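Local coordinates for protein glycerate dehydrogenase (PDB 6P2I) that probably reduces acyclic imino acids asymmetrically to amino acids, using NADPH as the hydride donor, at residues L110-T123 with I131-K143. Residues are numbered along the deposited sequence; the frame is centred on the assembly and turned at random.
Sequences LFAVNRKILQADET and IYPPFLCSEIRDK. With EDO (1,2-ethanediol), chain E.
F135 lays its ring against the first turns of helix 117-125, reaching K116, A120 and T123. The methyl CB of A120 sits over the ring, 4.1 Å from its centroid and 30° off the normal, an off-centre CH-pi contact, whereas CB of K116 and OG1 of T123 meet the ring edge in its plane. That hydroxyl is 3.5 Å from CZ of F135 and donates to O of Q119. At the other end I140 carries its CG1 between the backbone N and carbonyl carbon (chi1 72°); CD1 lies 3.6 Å from CZ of F111, while CG2 packs on CD2 of L110 and lies against the amide ND2 of N114. Between the F135 and I140 ends, the chain leaves helical geometry after helix 99-114 at K116, in a Schellman motif, with K116 also at the N-cap position of helix 117-125. Loop 131-143 runs past this break into strand 144-148, an inner strand of the parallel sheet of the Rossmann-type dinucleotide-binding domain. Waters bridge the segments: one accepts from ND2 of N114, whose OD1 is hydrogen-bonded to R248, another joins O of N114 to N of S138, and a third accepts from NZ of K116 within reach of O of P134 and of L136. R115 bends at chi2 (-53°) to bring its guanidinium under C137, whose SG stands 3.3 Å above the plane near the rim; NE donates to a water that donates on to O of S138, and NH2 bonds to O of A101 of the second subunit. Replacing it with alanine is likely to leave the C137 sulfur without its flat neighbour and both that water and the A101 carbonyl of the second subunit without this donor. N of I140 donates to OE2 of E104 of the second subunit.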
ATOM      1  N   LEU A 110      -4.745   2.698  -1.890  1.00 16.98           N
ATOM      2  CA  LEU A 110      -5.719   2.188  -0.933  1.00 19.80           C
ATOM      3  C   LEU A 110      -5.125   2.118   0.466  1.00 18.17           C
ATOM      4  O   LEU A 110      -5.744   2.558   1.435  1.00 19.35           O
ATOM      5  CB  LEU A 110      -6.212   0.808  -1.384  1.00 18.43           C
ATOM      6  CG  LEU A 110      -7.034  -0.036  -0.405  1.00 19.26           C
ATOM      7  CD1 LEU A 110      -8.301   0.686   0.037  1.00 23.25           C
ATOM      8  CD2 LEU A 110      -7.382  -1.380  -1.047  1.00 21.03           C
ATOM      9  N   PHE A 111      -3.915   1.572   0.579  1.00 18.47           N
ATOM     10  CA  PHE A 111      -3.265   1.479   1.883  1.00 20.89           C
ATOM     11  C   PHE A 111      -2.891   2.860   2.416  1.00 19.75           C
ATOM     12  O   PHE A 111      -3.030   3.124   3.611  1.00 22.36           O
ATOM     13  CB  PHE A 111      -2.023   0.589   1.779  1.00 21.25           C
ATOM     14  CG  PHE A 111      -2.317  -0.893   1.786  1.00 19.31           C
ATOM     15  CD1 PHE A 111      -3.159  -1.457   2.751  1.00 21.83           C
ATOM     16  CD2 PHE A 111      -1.742  -1.727   0.834  1.00 19.63           C
ATOM     17  CE1 PHE A 111      -3.425  -2.831   2.744  1.00 20.57           C
ATOM     18  CE2 PHE A 111      -2.001  -3.076   0.815  1.00 21.10           C
ATOM     19  CZ  PHE A 111      -2.833  -3.639   1.784  1.00 21.30           C
ATOM     20  N   ALA A 112      -2.422   3.762   1.540  1.00 18.89           N
ATOM     21  CA  ALA A 112      -2.080   5.110   1.983  1.00 18.59           C
ATOM     22  C   ALA A 112      -3.300   5.825   2.553  1.00 20.35           C
ATOM     23  O   ALA A 112      -3.198   6.548   3.551  1.00 21.42           O
ATOM     24  CB  ALA A 112      -1.480   5.902   0.815  1.00 16.44           C
ATOM     25  N   VAL A 113      -4.470   5.630   1.937  1.00 19.20           N
ATOM     26  CA  VAL A 113      -5.701   6.197   2.482  1.00 19.51           C
ATOM     27  C   VAL A 113      -6.078   5.491   3.776  1.00 22.58           C
ATOM     28  O   VAL A 113      -6.338   6.133   4.804  1.00 23.14           O
ATOM     29  CB  VAL A 113      -6.842   6.094   1.455  1.00 18.97           C
ATOM     30  CG1 VAL A 113      -8.174   6.502   2.085  1.00 22.96           C
ATOM     31  CG2 VAL A 113      -6.550   6.949   0.208  1.00 19.02           C
ATOM     32  N   ASN A 114      -6.116   4.153   3.738  1.00 20.85           N
ATOM     33  CA  ASN A 114      -6.643   3.386   4.859  1.00 22.13           C
ATOM     34  C   ASN A 114      -5.815   3.600   6.112  1.00 22.33           C
ATOM     35  O   ASN A 114      -6.364   3.703   7.212  1.00 23.37           O
ATOM     36  CB  ASN A 114      -6.683   1.898   4.506  1.00 23.87           C
ATOM     37  CG  ASN A 114      -8.084   1.390   4.340  1.00 43.71           C
ATOM     38  OD1 ASN A 114      -8.977   2.134   3.927  1.00 42.10           O
ATOM     39  ND2 ASN A 114      -8.301   0.119   4.675  1.00 36.39           N
ATOM     40  N   ARG A 115      -4.498   3.668   5.966  1.00 19.85           N
ATOM     41  CA  ARG A 115      -3.603   3.784   7.108  1.00 20.06           C
ATOM     42  C   ARG A 115      -3.245   5.232   7.408  1.00 22.69           C
ATOM     43  O   ARG A 115      -2.475   5.484   8.342  1.00 23.56           O
ATOM     44  CB  ARG A 115      -2.322   2.957   6.861  1.00 19.28           C
ATOM     45  CG  ARG A 115      -2.528   1.459   6.571  1.00 21.62           C
ATOM     46  CD  ARG A 115      -3.370   0.859   7.667  1.00 21.68           C
ATOM     47  NE  ARG A 115      -3.633  -0.577   7.566  1.00 22.12           N
ATOM     48  CZ  ARG A 115      -3.133  -1.495   8.402  1.00 22.42           C
ATOM     49  NH1 ARG A 115      -2.262  -1.156   9.331  1.00 19.46           N
ATOM     50  NH2 ARG A 115      -3.492  -2.764   8.293  1.00 20.25           N
ATOM     51  N   LYS A 116      -3.787   6.184   6.637  1.00 18.89           N
ATOM     52  CA  LYS A 116      -3.510   7.612   6.811  1.00 19.69           C
ATOM     53  C   LYS A 116      -2.011   7.861   6.876  1.00 21.57           C
ATOM     54  O   LYS A 116      -1.505   8.555   7.761  1.00 23.65           O
ATOM     55  CB  LYS A 116      -4.223   8.173   8.044  1.00 21.62           C
ATOM     56  CG  LYS A 116      -5.742   8.164   7.936  1.00 28.06           C
ATOM     57  CD  LYS A 116      -6.402   8.858   9.131  1.00 30.79           C
ATOM     58  CE  LYS A 116      -7.919   8.834   9.009  1.00 43.34           C
ATOM     59  NZ  LYS A 116      -8.479   7.457   9.142  1.00 52.93           N
ATOM     60  N   ILE A 117      -1.303   7.301   5.887  1.00 22.28           N
ATOM     61  CA  ILE A 117       0.158   7.357   5.861  1.00 24.64           C
ATOM     62  C   ILE A 117       0.661   8.796   5.936  1.00 21.60           C
ATOM     63  O   ILE A 117       1.662   9.078   6.606  1.00 24.42           O
ATOM     64  CB  ILE A 117       0.688   6.634   4.608  1.00 24.09           C
ATOM     65  CG1 ILE A 117       0.435   5.123   4.716  1.00 22.38           C
ATOM     66  CG2 ILE A 117       2.176   6.909   4.415  1.00 26.14           C
ATOM     67  CD1 ILE A 117       1.291   4.418   5.793  1.00 27.32           C
ATOM     68  N   LEU A 118       0.005   9.729   5.231  1.00 20.95           N
ATOM     69  CA  LEU A 118       0.450  11.118   5.278  1.00 26.58           C
ATOM     70  C   LEU A 118       0.443  11.652   6.708  1.00 27.75           C
ATOM     71  O   LEU A 118       1.429  12.246   7.170  1.00 26.22           O
ATOM     72  CB  LEU A 118      -0.432  11.981   4.374  1.00 27.12           C
ATOM     73  CG  LEU A 118      -0.417  11.590   2.895  1.00 28.35           C
ATOM     74  CD1 LEU A 118      -1.386  12.467   2.115  1.00 25.94           C
ATOM     75  CD2 LEU A 118       0.995  11.715   2.338  1.00 33.00           C
ATOM     76  N   GLN A 119      -0.669  11.448   7.425  1.00 25.82           N
ATOM     77  CA  GLN A 119      -0.787  11.945   8.795  1.00 25.25           C
ATOM     78  C   GLN A 119       0.081  11.149   9.754  1.00 25.07           C
ATOM     79  O   GLN A 119       0.603  11.700  10.735  1.00 26.40           O
ATOM     80  CB  GLN A 119      -2.243  11.887   9.253  1.00 29.75           C
ATOM     81  CG  GLN A 119      -3.170  12.916   8.625  1.00 32.83           C
ATOM     82  CD  GLN A 119      -3.684  12.506   7.252  1.00 33.18           C
ATOM     83  OE1 GLN A 119      -3.510  11.366   6.816  1.00 29.44           O
ATOM     84  NE2 GLN A 119      -4.330  13.443   6.567  1.00 46.04           N
ATOM     85  N   ALA A 120       0.231   9.860   9.488  1.00 23.67           N
ATOM     86  CA  ALA A 120       1.011   8.990  10.362  1.00 22.15           C
ATOM     87  C   ALA A 120       2.476   9.375  10.327  1.00 23.64           C
ATOM     88  O   ALA A 120       3.134   9.484  11.369  1.00 24.49           O
ATOM     89  CB  ALA A 120       0.819   7.533   9.940  1.00 21.82           C
ATOM     90  N   ASP A 121       3.003   9.602   9.126  1.00 24.39           N
ATOM     91  CA  ASP A 121       4.386  10.028   9.020  1.00 24.06           C
ATOM     92  C   ASP A 121       4.584  11.390   9.664  1.00 25.67           C
ATOM     93  O   ASP A 121       5.555  11.598  10.399  1.00 27.48           O
ATOM     94  CB  ASP A 121       4.795  10.045   7.551  1.00 22.65           C
ATOM     95  CG  ASP A 121       6.226  10.424   7.359  1.00 27.18           C
ATOM     96  OD1 ASP A 121       7.063   9.504   7.314  1.00 26.63           O
ATOM     97  OD2 ASP A 121       6.524  11.644   7.248  1.00 30.15           O
ATOM     98  N   GLU A 122       3.663  12.327   9.412  1.00 26.47           N
ATOM     99  CA  GLU A 122       3.807  13.664   9.979  1.00 31.58           C
ATOM    100  C   GLU A 122       3.799  13.617  11.499  1.00 27.73           C
ATOM    101  O   GLU A 122       4.535  14.362  12.156  1.00 33.36           O
ATOM    102  CB  GLU A 122       2.690  14.571   9.466  1.00 34.02           C
ATOM    103  CG  GLU A 122       2.894  16.038   9.818  1.00 60.62           C
ATOM    104  CD  GLU A 122       1.631  16.861   9.655  1.00 77.93           C
ATOM    105  OE1 GLU A 122       0.624  16.319   9.145  1.00 81.71           O
ATOM    106  OE2 GLU A 122       1.647  18.051  10.036  1.00 86.78           O
ATOM    107  N   THR A 123       2.979  12.733  12.071  1.00 28.61           N
ATOM    108  CA  THR A 123       2.956  12.524  13.516  1.00 27.69           C
ATOM    109  C   THR A 123       4.338  12.162  14.044  1.00 28.92           C
ATOM    110  O   THR A 123       4.814  12.738  15.031  1.00 31.61           O
ATOM    111  CB  THR A 123       1.948  11.417  13.843  1.00 29.11           C
ATOM    112  OG1 THR A 123       0.633  11.846  13.466  1.00 32.17           O
ATOM    113  CG2 THR A 123       1.977  11.048  15.334  1.00 31.05           C
ATOM    114  N   ILE A 131       0.791   6.304  18.776  1.00 27.71           N
ATOM    115  CA  ILE A 131      -0.426   7.080  18.581  1.00 28.06           C
ATOM    116  C   ILE A 131      -1.395   6.212  17.792  1.00 26.03           C
ATOM    117  O   ILE A 131      -1.166   5.924  16.611  1.00 24.41           O
ATOM    118  CB  ILE A 131      -0.141   8.397  17.842  1.00 28.31           C
ATOM    119  CG1 ILE A 131       0.916   9.221  18.593  1.00 29.11           C
ATOM    120  CG2 ILE A 131      -1.427   9.163  17.620  1.00 29.05           C
ATOM    121  CD1 ILE A 131       0.498   9.704  19.979  1.00 30.02           C
ATOM    122  N   TYR A 132      -2.479   5.791  18.431  1.00 28.49           N
ATOM    123  CA  TYR A 132      -3.361   4.835  17.771  1.00 24.35           C
ATOM    124  C   TYR A 132      -4.703   5.419  17.327  1.00 27.25           C
ATOM    125  O   TYR A 132      -5.107   5.168  16.184  1.00 27.43           O
ATOM    126  CB  TYR A 132      -3.621   3.625  18.682  1.00 26.53           C
ATOM    127  CG  TYR A 132      -2.386   3.001  19.292  1.00 30.27           C
ATOM    128  CD1 TYR A 132      -1.186   2.941  18.589  1.00 30.73           C
ATOM    129  CD2 TYR A 132      -2.425   2.458  20.566  1.00 31.69           C
ATOM    130  CE1 TYR A 132      -0.055   2.368  19.154  1.00 32.04           C
ATOM    131  CE2 TYR A 132      -1.300   1.883  21.138  1.00 33.66           C
ATOM    132  CZ  TYR A 132      -0.122   1.838  20.425  1.00 36.81           C
ATOM    133  OH  TYR A 132       0.992   1.268  21.000  1.00 38.50           O
ATOM    134  N   PRO A 133      -5.426   6.169  18.169  1.00 29.92           N
ATOM    135  CA  PRO A 133      -6.819   6.558  17.833  1.00 36.13           C
ATOM    136  C   PRO A 133      -6.963   7.204  16.462  1.00 32.99           C
ATOM    137  O   PRO A 133      -7.888   6.842  15.717  1.00 28.81           O
ATOM    138  CB  PRO A 133      -7.193   7.535  18.958  1.00 37.46           C
ATOM    139  CG  PRO A 133      -6.411   7.044  20.120  1.00 40.15           C
ATOM    140  CD  PRO A 133      -5.096   6.571  19.557  1.00 33.02           C
ATOM    141  N   PRO A 134      -6.098   8.152  16.065  1.00 32.16           N
ATOM    142  CA  PRO A 134      -6.289   8.765  14.738  1.00 29.20           C
ATOM    143  C   PRO A 134      -6.090   7.803  13.585  1.00 27.44           C
ATOM    144  O   PRO A 134      -6.509   8.119  12.461  1.00 28.54           O
ATOM    145  CB  PRO A 134      -5.239   9.888  14.701  1.00 36.31           C
ATOM    146  CG  PRO A 134      -4.834  10.101  16.113  1.00 33.25           C
ATOM    147  CD  PRO A 134      -4.927   8.741  16.742  1.00 32.71           C
ATOM    148  N   PHE A 135      -5.494   6.632  13.823  1.00 24.55           N
ATOM    149  CA  PHE A 135      -5.077   5.726  12.760  1.00 22.11           C
ATOM    150  C   PHE A 135      -5.818   4.397  12.803  1.00 24.25           C
ATOM    151  O   PHE A 135      -5.413   3.442  12.136  1.00 28.75           O
ATOM    152  CB  PHE A 135      -3.562   5.542  12.835  1.00 24.47           C
ATOM    153  CG  PHE A 135      -2.843   6.848  12.757  1.00 25.36           C
ATOM    154  CD1 PHE A 135      -2.861   7.565  11.571  1.00 27.67           C
ATOM    155  CD2 PHE A 135      -2.233   7.404  13.863  1.00 26.35           C
ATOM    156  CE1 PHE A 135      -2.251   8.803  11.480  1.00 25.82           C
ATOM    157  CE2 PHE A 135      -1.609   8.644  13.781  1.00 27.73           C
ATOM    158  CZ  PHE A 135      -1.622   9.347  12.584  1.00 26.52           C
ATOM    159  N   LEU A 136      -6.909   4.336  13.558  1.00 23.68           N
ATOM    160  CA  LEU A 136      -7.821   3.199  13.493  1.00 25.39           C
ATOM    161  C   LEU A 136      -8.219   2.937  12.052  1.00 26.04           C
ATOM    162  O   LEU A 136      -8.773   3.818  11.384  1.00 23.22           O
ATOM    163  CB  LEU A 136      -9.060   3.486  14.329  1.00 23.88           C
ATOM    164  CG  LEU A 136     -10.153   2.420  14.352  1.00 25.79           C
ATOM    165  CD1 LEU A 136      -9.613   1.117  14.947  1.00 25.23           C
ATOM    166  CD2 LEU A 136     -11.325   2.932  15.151  1.00 27.12           C
ATOM    167  N   CYS A 137      -7.933   1.732  11.567  1.00 24.69           N
ATOM    168  CA  CYS A 137      -8.104   1.419  10.158  1.00 24.94           C
ATOM    169  C   CYS A 137      -8.955   0.167   9.995  1.00 24.19           C
ATOM    170  O   CYS A 137      -9.332  -0.499  10.965  1.00 22.28           O
ATOM    171  CB  CYS A 137      -6.750   1.221   9.462  1.00 22.19           C
ATOM    172  SG  CYS A 137      -5.915  -0.306   9.949  1.00 24.50           S
ATOM    173  N   SER A 138      -9.266  -0.139   8.740  1.00 24.96           N
ATOM    174  CA  SER A 138      -9.915  -1.386   8.373  1.00 22.48           C
ATOM    175  C   SER A 138      -8.925  -2.265   7.627  1.00 21.25           C
ATOM    176  O   SER A 138      -8.167  -1.781   6.771  1.00 24.71           O
ATOM    177  CB  SER A 138     -11.147  -1.140   7.495  1.00 28.26           C
ATOM    178  OG  SER A 138     -12.212  -0.604   8.249  1.00 31.91           O
ATOM    179  N   GLU A 139      -8.922  -3.551   7.958  1.00 18.89           N
ATOM    180  CA  GLU A 139      -8.223  -4.516   7.119  1.00 19.60           C
ATOM    181  C   GLU A 139      -8.951  -4.631   5.793  1.00 22.12           C
ATOM    182  O   GLU A 139     -10.182  -4.569   5.747  1.00 24.08           O
ATOM    183  CB  GLU A 139      -8.158  -5.885   7.794  1.00 19.09           C
ATOM    184  CG  GLU A 139      -7.234  -5.879   9.010  1.00 20.58           C
ATOM    185  CD  GLU A 139      -7.449  -7.041   9.966  1.00 23.90           C
ATOM    186  OE1 GLU A 139      -6.989  -6.922  11.120  1.00 22.93           O
ATOM    187  OE2 GLU A 139      -8.060  -8.074   9.585  1.00 25.94           O
ATOM    188  N   ILE A 140      -8.191  -4.786   4.706  1.00 18.87           N
ATOM    189  CA  ILE A 140      -8.849  -4.982   3.418  1.00 19.59           C
ATOM    190  C   ILE A 140      -9.236  -6.437   3.185  1.00 20.17           C
ATOM    191  O   ILE A 140     -10.120  -6.706   2.358  1.00 19.05           O
ATOM    192  CB  ILE A 140      -7.996  -4.446   2.248  1.00 20.13           C
ATOM    193  CG1 ILE A 140      -6.764  -5.317   1.947  1.00 18.30           C
ATOM    194  CG2 ILE A 140      -7.617  -2.977   2.490  1.00 19.45           C
ATOM    195  CD1 ILE A 140      -5.998  -4.834   0.636  1.00 19.41           C
ATOM    196  N   ARG A 141      -8.646  -7.387   3.912  1.00 18.08           N
ATOM    197  CA  ARG A 141      -9.060  -8.771   3.747  1.00 18.21           C
ATOM    198  C   ARG A 141     -10.544  -8.898   4.074  1.00 24.70           C
ATOM    199  O   ARG A 141     -11.046  -8.274   5.015  1.00 25.88           O
ATOM    200  CB  ARG A 141      -8.228  -9.695   4.643  1.00 20.87           C
ATOM    201  CG  ARG A 141      -8.690 -11.150   4.608  1.00 23.59           C
ATOM    202  CD  ARG A 141      -7.852 -12.039   5.509  1.00 24.85           C
ATOM    203  NE  ARG A 141      -8.391 -13.391   5.601  1.00 37.34           N
ATOM    204  CZ  ARG A 141      -7.718 -14.491   5.281  1.00 56.43           C
ATOM    205  NH1 ARG A 141      -6.464 -14.406   4.865  1.00 61.66           N
ATOM    206  NH2 ARG A 141      -8.292 -15.681   5.396  1.00 61.17           N
ATOM    207  N   ASP A 142     -11.252  -9.673   3.253  1.00 23.99           N
ATOM    208  CA  ASP A 142     -12.674  -9.994   3.365  1.00 26.42           C
ATOM    209  C   ASP A 142     -13.576  -8.821   3.005  1.00 27.18           C
ATOM    210  O   ASP A 142     -14.809  -8.962   3.093  1.00 30.60           O
ATOM    211  CB  ASP A 142     -13.062 -10.518   4.762  1.00 28.52           C
ATOM    212  CG  ASP A 142     -12.587 -11.935   4.999  1.00 41.44           C
ATOM    213  OD1 ASP A 142     -12.384 -12.663   4.004  1.00 38.19           O
ATOM    214  OD2 ASP A 142     -12.420 -12.318   6.178  1.00 49.04           O
ATOM    215  N   LYS A 143     -13.023  -7.679   2.592  1.00 22.58           N
ATOM    216  CA  LYS A 143     -13.859  -6.575   2.151  1.00 19.25           C
ATOM    217  C   LYS A 143     -14.232  -6.764   0.689  1.00 24.85           C
ATOM    218  O   LYS A 143     -13.649  -7.577  -0.031  1.00 24.93           O
ATOM    219  CB  LYS A 143     -13.143  -5.237   2.333  1.00 21.27           C
ATOM    220  CG  LYS A 143     -12.728  -4.972   3.780  1.00 25.39           C
ATOM    221  CD  LYS A 143     -13.937  -4.783   4.673  1.00 27.34           C
ATOM    222  CE  LYS A 143     -13.514  -4.560   6.120  1.00 34.29           C
ATOM    223  NZ  LYS A 143     -12.657  -5.681   6.610  1.00 28.21           N
TER
HETATM  224  C1  EDO E 403      -4.343 -12.779   3.008  1.00 37.36           C
HETATM  225  O1  EDO E 403      -4.849 -11.460   3.235  1.00 27.70           O
HETATM  226  C2  EDO E 403      -3.473 -13.207   4.185  1.00 35.75           C
HETATM  227  O2  EDO E 403      -4.312 -13.444   5.323  1.00 30.02           O
HETATM  228  O   HOH W   1     -10.693  -1.808   4.008  1.00 30.94           O
HETATM  229  O   HOH W   2      -9.047   2.588   7.290  1.00 32.40           O
HETATM  230  O   HOH W   3      -6.345   5.155   9.746  1.00 35.60           O
HETATM  231  O   HOH W   4      -5.445  -2.297   6.065  1.00 21.72           O
HETATM  232  O   HOH W   5      -8.656   6.662  11.727  1.00 47.77           O